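Local coordinates for protein lipolytic enzyme, g-d-s-l (Clostridium thermocellum, PDB 2W47) that folds as a family 6 carbohydrate-binding module, an all-beta sandwich domain that holds a glycan and a calcium ion, at residues A[40-45]-A[56-61]; A[44-49]-A[126-131]; A[80-85]-A[113-118]. One frame throughout, in Å; residues are numbered along the deposited sequence. Where two conformers were deposited one is given.

Contact 1: residues A[40-45]-A[56-61]; sequences GYIEWN and LIFRYA
Trp44 and Phe58 meet rim to rim in the interior of the domain, CZ3 of the indole lying 4.0 Å from CE1 of the phenyl ring. With each atom at the edge of the other ring and near its plane, and the planes inclined by about 45°, this is an edge contact and not a stack. Both side chains carry CG anti to the carbonyl carbon (chi1 -79° in Trp44, -61° in Phe58), which sets each ring beside its own backbone N; the two then run antiparallel alongside one another until these rims meet. Ile42 adds a looser touch: its CD1 comes obliquely to Phe58 CE1 at 4.5 Å, less certain because this residue was modelled in two conformers.

Large side chains are needed here to span the gap between the backbones. The two rings do most of this, and branched Ile42 adds a methyl. The polar edge of the indole is also satisfied, its NE1 giving a hydrogen bond to the backbone O of Gln8. Aromatic and branched apolar residues meeting between strand 41-48 of one antiparallel sheet and strand 52-61 of the other are what fills the core of a beta-sandwich, here the jelly-roll type of family 6 carbohydrate-binding modules.

Contact 2: residues A[44-49]-A[126-131]; sequences WNVNAP and LKVFSA
Leu126 lays its CB over one face of the Trp44 indole, a CH-pi contact in which CB stands 3.7 Å from the centroid of the six-membered ring and 19° off the ring normal. The position is displaced toward the rim, so Trp44 CZ3 is the ring atom nearest Leu126 CB, at 3.5 Å. One of the leucine methyls joins in: Leu126 CD2 lies 3.7 Å from Trp44 CE3. A chi1 of 169°, with CG anti to the backbone N, sends CG along the indole, and chi2 then turns CD2 toward CE3.

The remaining contacts are purely aliphatic. Val46 turns its two methyls to different partners. CG2 meets Leu126 CD2 at 3.9 Å, the two side chains set roughly perpendicular, while CG1 faces Val128 tip to tip, 3.9 Å from Val128 CG2 and equally close to its CG1. Compact beta-branched valines suit this spot, where the strand axes pass within 8.8 Å. Tyr7 of strand 5-8 touches both valines.

Backbone hydrogen bonding goes elsewhere: Val46 pairs with Asn108 in one sheet, whereas Leu126 pairs with Tyr7 and Lys127 with Ile57 in the other. The strands run in nearly the same direction, 17° apart, as layers stacked face to face and not as neighbours within a sheet. Polar links between the layers do exist nearby, since Trp44 NE1 to Gln8 O and Asn47 N to Tyr7 OH both reach across to strand 5-8.

Between these two segments themselves the chemistry is therefore that of dispersion and exclusion of water. Cohesion depends on complementary shape, with the flat indole face matched to a leucine and methyls matched to methyls.

Contact 3: residues A[80-85]-A[113-118]; sequences KPSMDF and TAIASD
Ile115 reaches over to Pro81 and Ser82 just after its strand has ended, and the residues before it show how it gets there. Thr113 still belongs to strand 106-114: its backbone pairs with Arg71, and its side chain touches the same arginine. Ala114 then pairs through its backbone with Gly39, the last step before the chain leaves the sheet.

At Ile115 the backbone bends out of the extended form (phi -90°, psi -44°), and CB points toward the segment 80-85. CG1 is anti to the carbonyl carbon, and the nearly extended chi2 of 163° carries the terminal methyl outward, so that CD1 does all the touching. It lies 3.4 Å from Pro81 O, a van der Waals approach of a methyl to a carbonyl oxygen, and 3.8 Å from Ser82 OG, with Ser82 CB a little farther off at 4.1 Å. An apolar side chain with a long CG1-CD1 arm fits here, since CA of Ile115 and CA of Ser82 are 7.8 Å apart. The ring-restricted phi of proline suits the corner the chain turns at 81 and 82, and small, polar serine suits its partly exposed place there.

In the five-stranded sheet of the beta-sandwich, strand 70-74 lies between strands 106-114 and 77-83, and Ile115 also rests on Arg71 of that middle strand. The contact thus joins the chain just past the end of strand 106-114 to the corner in 77-83, two strands away, at the domain surface.

Farther on, Asp118 forms a salt bridge with Arg68 NH2 through OD2 and a hydrogen bond with Asn36 ND2 through OD1. Both partners line the glycan pocket, and Asn36 also belongs to the calcium site.

Overall arrangement
From the N terminus, the first strand used by any contact is 41-48, which takes part in two. Contact 1 closes the shortest loop, returning from 40-45 to 56-61 in the opposite sheet. Contact 2 starts from the same strand, sharing Trp44 and Asn45, but closes a far longer loop at 126-131. Contact 3 begins after contact 1 has closed and is nested inside the loop of contact 2, on the other side of the domain's centre. Contacts 1 and 2 tie the two sheets together and are linked by a probable hydrogen bond, Ile57 O to Lys127 N. Contact 3 stays at the border of the five-stranded sheet, joined to contact 1 by another probable hydrogen bond, Gly40 O to Ala114 N.

Contact 1: residues A[40-45]-A[56-61]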
# COMPACT_ATOMS: atom_id res chain seq x y z
N GLY A 40 12.90 -0.76 -0.92
CA GLY A 40 12.20 -0.38 0.30
C GLY A 40 10.84 -1.04 0.33
O GLY A 40 10.27 -1.39 -0.72
N TYR A 41 10.28 -1.24 1.52
CA TYR A 41 8.95 -1.81 1.59
C TYR A 41 8.16 -1.38 2.79
O TYR A 41 8.71 -0.91 3.78
CB TYR A 41 8.98 -3.35 1.51
CG TYR A 41 9.63 -4.11 2.67
CD1 TYR A 41 8.97 -4.28 3.89
CD2 TYR A 41 10.87 -4.70 2.50
CE1 TYR A 41 9.57 -5.01 4.94
CE2 TYR A 41 11.47 -5.43 3.53
CZ TYR A 41 10.82 -5.57 4.74
OH TYR A 41 11.44 -6.29 5.75
N ILE A 42 6.84 -1.55 2.68
CA ILE A 42 5.91 -1.39 3.78
C ILE A 42 5.11 -2.68 3.90
O ILE A 42 4.69 -3.26 2.89
CB ILE A 42 4.95 -0.18 3.58
CG1 ILE A 42 4.02 -0.41 2.38
CG2 ILE A 42 5.75 1.11 3.44
CD1 ILE A 42 3.17 0.79 2.00
N GLU A 43 4.92 -3.13 5.13
CA GLU A 43 4.25 -4.40 5.38
C GLU A 43 3.24 -4.23 6.50
O GLU A 43 3.55 -3.65 7.54
CB GLU A 43 5.29 -5.44 5.77
CG GLU A 43 4.73 -6.81 6.04
CD GLU A 43 5.84 -7.80 6.25
OE1 GLU A 43 6.43 -8.26 5.25
OE2 GLU A 43 6.12 -8.16 7.42
N TRP A 44 2.04 -4.75 6.28
CA TRP A 44 1.04 -4.77 7.33
C TRP A 44 0.58 -6.18 7.62
O TRP A 44 0.52 -7.04 6.72
CB TRP A 44 -0.19 -3.97 6.91
CG TRP A 44 -0.09 -2.49 7.03
CD1 TRP A 44 -0.25 -1.73 8.16
CD2 TRP A 44 0.10 -1.56 5.95
NE1 TRP A 44 -0.14 -0.40 7.85
CE2 TRP A 44 0.07 -0.27 6.51
CE3 TRP A 44 0.31 -1.71 4.57
CZ2 TRP A 44 0.23 0.88 5.74
CZ3 TRP A 44 0.47 -0.57 3.81
CH2 TRP A 44 0.43 0.71 4.40
N ASN A 45 0.24 -6.41 8.88
CA ASN A 45 -0.45 -7.62 9.30
C ASN A 45 -1.95 -7.37 9.24
O ASN A 45 -2.51 -6.66 10.07
CB ASN A 45 0.00 -8.01 10.71
CG ASN A 45 1.40 -8.56 10.72
OD1 ASN A 45 1.74 -9.45 9.94
ND2 ASN A 45 2.23 -8.05 11.64
N LEU A 56 -7.74 -4.32 -1.50
CA LEU A 56 -6.59 -3.72 -0.82
C LEU A 56 -6.34 -2.42 -1.55
O LEU A 56 -5.89 -2.43 -2.70
CB LEU A 56 -5.37 -4.64 -0.94
CG LEU A 56 -5.56 -6.12 -0.60
CD1 LEU A 56 -4.26 -6.90 -0.82
CD2 LEU A 56 -6.04 -6.27 0.83
N ILE A 57 -6.65 -1.31 -0.89
CA ILE A 57 -6.53 0.00 -1.51
C ILE A 57 -5.47 0.83 -0.78
O ILE A 57 -5.58 1.06 0.43
CB ILE A 57 -7.88 0.76 -1.51
CG1 ILE A 57 -8.93 -0.01 -2.33
CG2 ILE A 57 -7.70 2.17 -2.06
CD1 ILE A 57 -10.29 0.70 -2.45
N PHE A 58 -4.46 1.26 -1.51
CA PHE A 58 -3.44 2.15 -0.97
C PHE A 58 -3.83 3.58 -1.30
O PHE A 58 -4.10 3.90 -2.46
CB PHE A 58 -2.08 1.86 -1.62
CG PHE A 58 -1.57 0.47 -1.39
CD1 PHE A 58 -0.77 0.17 -0.29
CD2 PHE A 58 -1.89 -0.56 -2.28
CE1 PHE A 58 -0.29 -1.12 -0.09
CE2 PHE A 58 -1.42 -1.85 -2.08
CZ PHE A 58 -0.61 -2.14 -0.99
N ARG A 59 -3.88 4.44 -0.29
CA ARG A 59 -3.99 5.86 -0.54
C ARG A 59 -2.57 6.40 -0.62
O ARG A 59 -1.79 6.21 0.30
CB ARG A 59 -4.79 6.55 0.56
CG ARG A 59 -5.02 8.04 0.31
CD ARG A 59 -6.05 8.63 1.26
NE ARG A 59 -6.44 9.99 0.88
CZ ARG A 59 -5.91 11.10 1.40
NH1 ARG A 59 -6.34 12.30 0.99
NH2 ARG A 59 -4.95 11.03 2.31
N TYR A 60 -2.23 7.07 -1.73
CA TYR A 60 -0.84 7.37 -2.04
C TYR A 60 -0.69 8.71 -2.75
O TYR A 60 -1.65 9.23 -3.31
CB TYR A 60 -0.25 6.24 -2.90
CG TYR A 60 -0.58 6.38 -4.36
CD1 TYR A 60 0.32 6.99 -5.23
CD2 TYR A 60 -1.79 5.92 -4.88
CE1 TYR A 60 0.03 7.14 -6.57
CE2 TYR A 60 -2.09 6.07 -6.24
CZ TYR A 60 -1.17 6.68 -7.06
OH TYR A 60 -1.44 6.86 -8.40
N ALA A 61 0.53 9.25 -2.72
CA ALA A 61 0.86 10.42 -3.51
C ALA A 61 2.11 10.14 -4.31
O ALA A 61 3.01 9.43 -3.86
CB ALA A 61 1.05 11.65 -2.62

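Contact 2: residues A[44-49]-A[126-131]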
# COMPACT_ATOMS: atom_id res chain seq x y z
N TRP A 44 2.04 -4.75 6.28
CA TRP A 44 1.04 -4.77 7.33
C TRP A 44 0.58 -6.18 7.62
O TRP A 44 0.52 -7.04 6.72
CB TRP A 44 -0.19 -3.97 6.91
CG TRP A 44 -0.09 -2.49 7.03
CD1 TRP A 44 -0.25 -1.73 8.16
CD2 TRP A 44 0.10 -1.56 5.95
NE1 TRP A 44 -0.14 -0.40 7.85
CE2 TRP A 44 0.07 -0.27 6.51
CE3 TRP A 44 0.31 -1.71 4.57
CZ2 TRP A 44 0.23 0.88 5.74
CZ3 TRP A 44 0.47 -0.57 3.81
CH2 TRP A 44 0.43 0.71 4.40
N ASN A 45 0.24 -6.41 8.88
CA ASN A 45 -0.45 -7.62 9.30
C ASN A 45 -1.95 -7.37 9.24
O ASN A 45 -2.51 -6.66 10.07
CB ASN A 45 0.00 -8.01 10.71
CG ASN A 45 1.40 -8.56 10.72
OD1 ASN A 45 1.74 -9.45 9.94
ND2 ASN A 45 2.23 -8.05 11.64
N VAL A 46 -2.58 -7.94 8.22
CA VAL A 46 -3.97 -7.64 7.90
C VAL A 46 -4.86 -8.81 8.30
O VAL A 46 -4.61 -9.95 7.92
CB VAL A 46 -4.11 -7.32 6.39
CG1 VAL A 46 -5.58 -7.19 5.97
CG2 VAL A 46 -3.38 -6.03 6.07
N ASN A 47 -5.88 -8.49 9.09
CA ASN A 47 -6.86 -9.49 9.51
C ASN A 47 -7.93 -9.71 8.44
O ASN A 47 -8.43 -8.76 7.86
CB ASN A 47 -7.52 -9.04 10.81
CG ASN A 47 -8.64 -9.96 11.25
OD1 ASN A 47 -9.81 -9.59 11.24
ND2 ASN A 47 -8.28 -11.17 11.64
N ALA A 48 -8.26 -10.97 8.21
CA ALA A 48 -9.42 -11.32 7.40
C ALA A 48 -10.38 -12.11 8.29
O ALA A 48 -10.03 -13.21 8.75
CB ALA A 48 -9.01 -12.14 6.18
N PRO A 49 -11.58 -11.56 8.56
CA PRO A 49 -12.54 -12.28 9.41
C PRO A 49 -12.93 -13.63 8.83
O PRO A 49 -13.23 -14.56 9.58
CB PRO A 49 -13.76 -11.34 9.42
CG PRO A 49 -13.21 -10.00 9.12
CD PRO A 49 -12.09 -10.24 8.15
N LEU A 126 -3.30 1.69 4.10
CA LEU A 126 -3.89 0.61 3.34
C LEU A 126 -5.29 0.41 3.90
O LEU A 126 -5.47 0.24 5.10
CB LEU A 126 -3.06 -0.67 3.51
CG LEU A 126 -3.68 -1.97 2.99
CD1 LEU A 126 -3.80 -1.97 1.47
CD2 LEU A 126 -2.87 -3.17 3.47
N LYS A 127 -6.28 0.43 3.01
CA LYS A 127 -7.68 0.22 3.37
C LYS A 127 -8.09 -1.15 2.85
O LYS A 127 -7.85 -1.47 1.69
CB LYS A 127 -8.52 1.31 2.72
CG LYS A 127 -10.03 1.18 2.90
CD LYS A 127 -10.73 2.30 2.13
CE LYS A 127 -12.23 2.29 2.30
NZ LYS A 127 -12.84 3.45 1.61
N VAL A 128 -8.71 -1.95 3.72
CA VAL A 128 -9.05 -3.33 3.39
C VAL A 128 -10.53 -3.54 3.66
O VAL A 128 -11.04 -3.20 4.74
CB VAL A 128 -8.20 -4.34 4.21
CG1 VAL A 128 -8.52 -5.80 3.86
CG2 VAL A 128 -6.71 -4.07 4.00
N PHE A 129 -11.23 -4.09 2.68
CA PHE A 129 -12.63 -4.45 2.87
C PHE A 129 -12.99 -5.66 2.03
O PHE A 129 -12.32 -5.98 1.05
CB PHE A 129 -13.58 -3.26 2.62
CG PHE A 129 -13.46 -2.62 1.27
CD1 PHE A 129 -12.57 -1.57 1.05
CD2 PHE A 129 -14.28 -3.03 0.21
CE1 PHE A 129 -12.47 -0.97 -0.21
CE2 PHE A 129 -14.18 -2.43 -1.04
CZ PHE A 129 -13.28 -1.40 -1.25
N SER A 130 -14.04 -6.35 2.45
CA SER A 130 -14.50 -7.54 1.77
C SER A 130 -15.02 -7.17 0.38
O SER A 130 -15.70 -6.16 0.22
CB SER A 130 -15.60 -8.21 2.59
OG SER A 130 -16.10 -9.37 1.95
N ALA A 131 -14.64 -7.96 -0.62
CA ALA A 131 -15.06 -7.71 -1.99
C ALA A 131 -15.36 -9.04 -2.65
O ALA A 131 -14.79 -9.39 -3.70
CB ALA A 131 -13.98 -6.94 -2.75

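Contact 3: residues A[80-85]-A[113-118]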
# COMPACT_ATOMS: atom_id res chain seq x y z
N LYS A 80 0.78 -9.38 -7.31
CA LYS A 80 0.88 -8.42 -8.41
C LYS A 80 2.36 -8.10 -8.60
O LYS A 80 2.94 -7.39 -7.79
CB LYS A 80 0.05 -7.16 -8.12
CG LYS A 80 -0.09 -6.18 -9.29
CD LYS A 80 -0.87 -6.77 -10.47
CE LYS A 80 -0.81 -5.85 -11.68
NZ LYS A 80 -1.43 -4.52 -11.44
N PRO A 81 2.99 -8.66 -9.65
CA PRO A 81 4.40 -8.40 -9.89
C PRO A 81 4.74 -6.91 -10.02
O PRO A 81 5.78 -6.48 -9.53
CB PRO A 81 4.69 -9.13 -11.21
CG PRO A 81 3.66 -10.23 -11.23
CD PRO A 81 2.43 -9.61 -10.64
N SER A 82 3.88 -6.13 -10.67
CA SER A 82 4.14 -4.72 -10.86
C SER A 82 2.85 -3.92 -10.81
O SER A 82 2.18 -3.72 -11.83
CB SER A 82 4.88 -4.48 -12.17
OG SER A 82 5.35 -3.15 -12.23
N MET A 83 2.50 -3.48 -9.61
CA MET A 83 1.33 -2.64 -9.38
C MET A 83 1.71 -1.19 -9.61
O MET A 83 2.70 -0.69 -9.04
CB MET A 83 0.81 -2.82 -7.95
CG MET A 83 -0.45 -2.04 -7.67
SD MET A 83 -1.08 -2.45 -6.04
CE MET A 83 -2.44 -1.28 -5.96
N ASP A 84 0.95 -0.51 -10.47
CA ASP A 84 1.24 0.88 -10.82
C ASP A 84 0.79 1.86 -9.75
O ASP A 84 -0.29 1.72 -9.16
CB ASP A 84 0.56 1.25 -12.14
CG ASP A 84 1.12 0.48 -13.32
OD1 ASP A 84 2.30 0.09 -13.28
OD2 ASP A 84 0.37 0.27 -14.29
N PHE A 85 1.66 2.84 -9.53
CA PHE A 85 1.38 3.99 -8.69
C PHE A 85 1.77 5.21 -9.51
O PHE A 85 2.86 5.76 -9.38
CB PHE A 85 2.15 3.89 -7.37
CG PHE A 85 1.66 2.78 -6.49
CD1 PHE A 85 0.66 3.03 -5.56
CD2 PHE A 85 2.13 1.48 -6.65
CE1 PHE A 85 0.16 2.00 -4.76
CE2 PHE A 85 1.65 0.45 -5.86
CZ PHE A 85 0.66 0.72 -4.91
N THR A 113 6.63 -3.61 -2.14
CA THR A 113 8.06 -3.41 -2.28
C THR A 113 8.36 -2.56 -3.51
O THR A 113 7.87 -2.85 -4.60
CB THR A 113 8.79 -4.76 -2.42
OG1 THR A 113 8.51 -5.55 -1.25
CG2 THR A 113 10.29 -4.59 -2.52
N ALA A 114 9.17 -1.52 -3.33
CA ALA A 114 9.53 -0.64 -4.44
C ALA A 114 10.42 -1.36 -5.44
O ALA A 114 11.41 -1.99 -5.07
CB ALA A 114 10.24 0.59 -3.91
N ILE A 115 10.04 -1.26 -6.72
CA ILE A 115 10.77 -1.91 -7.80
C ILE A 115 11.88 -1.04 -8.39
O ILE A 115 12.98 -1.53 -8.65
CB ILE A 115 9.81 -2.36 -8.92
CG1 ILE A 115 8.89 -3.48 -8.43
CG2 ILE A 115 10.58 -2.82 -10.15
CD1 ILE A 115 7.68 -3.71 -9.30
N ALA A 116 11.58 0.23 -8.62
CA ALA A 116 12.49 1.10 -9.38
C ALA A 116 13.30 2.01 -8.46
O ALA A 116 13.04 2.09 -7.26
CB ALA A 116 11.72 1.89 -10.44
N SER A 117 14.28 2.69 -9.05
CA SER A 117 15.33 3.35 -8.27
C SER A 117 14.91 4.63 -7.57
O SER A 117 15.64 5.13 -6.72
CB SER A 117 16.55 3.61 -9.16
OG SER A 117 17.02 2.40 -9.70
N ASP A 118 13.74 5.17 -7.92
CA ASP A 118 13.24 6.34 -7.21
C ASP A 118 12.35 5.93 -6.03
O ASP A 118 11.79 6.78 -5.35
CB ASP A 118 12.48 7.28 -8.15
CG ASP A 118 12.62 8.75 -7.77
OD1 ASP A 118 13.55 9.11 -7.01
OD2 ASP A 118 11.79 9.55 -8.24